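Local coordinates for type 4 fimbrial biogenesis protein PilY1 (Pseudomonas aeruginosa, PDB 3HX6) that primes type IV pilus assembly and takes part in adhesion to host cells, with calcium binding and release that seem essential for twitching motility and for regulating pilus retraction, at residues A[276-281]-A[312-317]. The protein carries 3 engineered substitutions. Residues are numbered along the deposited sequence; the frame is centred on the assembly and turned at random.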
loop_
_atom_site.group_PDB
_atom_site.type_symbol
_atom_site.label_atom_id
_atom_site.label_comp_id
_atom_site.label_asym_id
_atom_site.label_seq_id
_atom_site.Cartn_x
_atom_site.Cartn_y
_atom_site.Cartn_z
ATOM N N ASN A 276 -23.259 21.109 20.685
ATOM C CA ASN A 276 -24.219 20.945 19.602
ATOM C C ASN A 276 -23.515 20.367 18.383
ATOM O O ASN A 276 -22.419 20.800 18.041
ATOM C CB ASN A 276 -24.832 22.289 19.215
ATOM C CG ASN A 276 -25.504 22.971 20.378
ATOM O OD1 ASN A 276 -26.523 22.497 20.881
ATOM N ND2 ASN A 276 -24.932 24.088 20.823
ATOM N N LEU A 277 -24.137 19.386 17.737
ATOM C CA LEU A 277 -23.563 18.804 16.526
ATOM C C LEU A 277 -24.394 19.411 15.400
ATOM O O LEU A 277 -25.561 19.056 15.205
ATOM C CB LEU A 277 -23.692 17.275 16.535
ATOM C CG LEU A 277 -22.881 16.458 15.514
ATOM C CD1 LEU A 277 -23.304 16.813 14.095
ATOM C CD2 LEU A 277 -21.393 16.711 15.715
ATOM N N TRP A 278 -23.795 20.339 14.667
ATOM C CA TRP A 278 -24.503 21.019 13.593
ATOM C C TRP A 278 -24.286 20.422 12.217
ATOM O O TRP A 278 -23.251 19.826 11.951
ATOM C CB TRP A 278 -24.064 22.485 13.514
ATOM C CG TRP A 278 -24.202 23.248 14.785
ATOM C CD1 TRP A 278 -23.224 23.501 15.703
ATOM C CD2 TRP A 278 -25.398 23.848 15.290
ATOM N NE1 TRP A 278 -23.739 24.230 16.756
ATOM C CE2 TRP A 278 -25.072 24.454 16.527
ATOM C CE3 TRP A 278 -26.717 23.934 14.815
ATOM C CZ2 TRP A 278 -26.019 25.138 17.300
ATOM C CZ3 TRP A 278 -27.662 24.619 15.585
ATOM C CH2 TRP A 278 -27.305 25.212 16.814
ATOM N N ARG A 279 -25.285 20.569 11.351
ATOM C CA ARG A 279 -25.127 20.149 9.971
ATOM C C ARG A 279 -25.421 21.406 9.171
ATOM O O ARG A 279 -26.243 22.240 9.576
ATOM C CB ARG A 279 -26.092 19.047 9.543
ATOM C CG ARG A 279 -25.621 18.405 8.228
ATOM C CD ARG A 279 -26.631 17.444 7.621
ATOM N NE ARG A 279 -27.731 18.144 6.967
ATOM C CZ ARG A 279 -28.752 17.529 6.380
ATOM N NH1 ARG A 279 -28.811 16.201 6.369
ATOM N NH2 ARG A 279 -29.708 18.235 5.793
ATOM N N PHE A 280 -24.738 21.544 8.044
ATOM C CA PHE A 280 -24.905 22.692 7.176
ATOM C C PHE A 280 -25.165 22.155 5.781
ATOM O O PHE A 280 -24.518 21.201 5.354
ATOM C CB PHE A 280 -23.622 23.531 7.169
ATOM C CG PHE A 280 -23.199 24.019 8.536
ATOM C CD1 PHE A 280 -23.543 25.293 8.971
ATOM C CD2 PHE A 280 -22.456 23.196 9.386
ATOM C CE1 PHE A 280 -23.155 25.750 10.238
ATOM C CE2 PHE A 280 -22.062 23.637 10.655
ATOM C CZ PHE A 280 -22.413 24.920 11.082
ATOM N N ASP A 281 -26.131 22.747 5.088
ATOM C CA ASP A 281 -26.453 22.344 3.730
ATOM C C ASP A 281 -25.560 23.176 2.825
ATOM O O ASP A 281 -25.642 24.406 2.833
ATOM C CB ASP A 281 -27.915 22.652 3.395
ATOM C CG ASP A 281 -28.898 21.744 4.124
ATOM O OD1 ASP A 281 -30.119 21.990 4.007
ATOM O OD2 ASP A 281 -28.462 20.793 4.807
ATOM N N GLY A 312 -31.905 25.417 11.388
ATOM C CA GLY A 312 -31.147 26.056 12.451
ATOM C C GLY A 312 -31.088 25.204 13.705
ATOM O O GLY A 312 -30.487 25.592 14.703
ATOM N N GLN A 313 -31.732 24.043 13.659
ATOM C CA GLN A 313 -31.728 23.121 14.785
ATOM C C GLN A 313 -30.521 22.202 14.626
ATOM O O GLN A 313 -30.213 21.763 13.519
ATOM C CB GLN A 313 -32.993 22.262 14.783
ATOM C CG GLN A 313 -33.118 21.333 15.992
ATOM C CD GLN A 313 -34.197 20.278 15.802
ATOM O OE1 GLN A 313 -35.057 20.400 14.920
ATOM N NE2 GLN A 313 -34.163 19.239 16.634
ATOM N N PRO A 314 -29.819 21.903 15.728
ATOM C CA PRO A 314 -28.657 21.016 15.614
ATOM C C PRO A 314 -29.130 19.572 15.487
ATOM O O PRO A 314 -30.224 19.225 15.944
ATOM C CB PRO A 314 -27.902 21.272 16.916
ATOM C CG PRO A 314 -29.033 21.543 17.895
ATOM C CD PRO A 314 -29.943 22.451 17.091
ATOM N N LEU A 315 -28.322 18.732 14.851
ATOM C CA LEU A 315 -28.684 17.328 14.700
ATOM C C LEU A 315 -28.823 16.712 16.086
ATOM O O LEU A 315 -29.654 15.830 16.313
ATOM C CB LEU A 315 -27.588 16.573 13.942
ATOM C CG LEU A 315 -27.809 15.074 13.726
ATOM C CD1 LEU A 315 -28.847 14.861 12.611
ATOM C CD2 LEU A 315 -26.495 14.419 13.339
ATOM N N TYR A 316 -28.000 17.198 17.010
ATOM C CA TYR A 316 -27.966 16.671 18.366
ATOM C C TYR A 316 -27.260 17.656 19.307
ATOM O O TYR A 316 -26.483 18.505 18.865
ATOM C CB TYR A 316 -27.203 15.337 18.334
ATOM C CG TYR A 316 -27.277 14.512 19.595
ATOM C CD1 TYR A 316 -26.263 14.561 20.555
ATOM C CD2 TYR A 316 -28.381 13.692 19.840
ATOM C CE1 TYR A 316 -26.351 13.808 21.737
ATOM C CE2 TYR A 316 -28.477 12.941 21.011
ATOM C CZ TYR A 316 -27.467 13.001 21.952
ATOM O OH TYR A 316 -27.582 12.250 23.102
ATOM N N SER A 317 -27.556 17.556 20.600
ATOM C CA SER A 317 -26.915 18.396 21.613
ATOM C C SER A 317 -26.427 17.443 22.697
ATOM O O SER A 317 -27.228 16.830 23.410
ATOM C CB SER A 317 -27.901 19.404 22.197
ATOM O OG SER A 317 -28.252 20.378 21.236
HETATM O O HOH W 1 -27.887 21.921 12.149
#
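Leu-277 is gripped through both its backbone polar groups by strand 307-317. Its N donates to Tyr-316 O at 2.7 Å in a nearly straight bond (174°), whereas its O accepts from Leu-315 N at 2.8 Å with a clear bend at the hydrogen (132°). Two consecutive residues thus face one, which makes a classic beta bulge. Leu-315, with helix-like backbone angles, supplies the kink. One pair along, Ser-317 OG donates to Asn-276 OD1 at 2.8 Å, in the carbonyl plane of the amide; the short hydroxyl and the short amide suit a non-hydrogen-bonded pair whose CA atoms are close. Past the bulge the chain at Gln-313 bows away from its partner, before direct pairing resumes between Arg-279 and Ser-309; a water lies in between, accepting from Arg-279 N and within hydrogen-bonding distance of Gln-313 O.

The packing divides between the sheet's two faces. On the side of Asn-276, Pro-314 CB sits over the six-membered ring of Trp-278, 3.7 Å from its centroid, a CH-pi contact in which the rigid, puckered pyrrolidine lies alongside the flat indole. With CG anti to its carbonyl carbon (chi1 -55°), Trp-278 swings its ring back toward the start of the strand, where Asn-276 CB covers the same face and Gly-312 O approaches the ring edge. Asp-272 accepts from the indole NE1. With a positive phi, Gly-312 occupies a conformation suited to glycine. On the opposite face Leu-277 CD1 meets Leu-315 CD2 at 4.1 Å; two apolar branched chains, side by side, suit this buried face, where both also touch Val-345 of the neighbouring sheet.

Here the two last strands of a four-stranded antiparallel sheet pair through a bulge at its outer edge, in the up-and-down arrangement of a blade in the PilY1 beta-propeller.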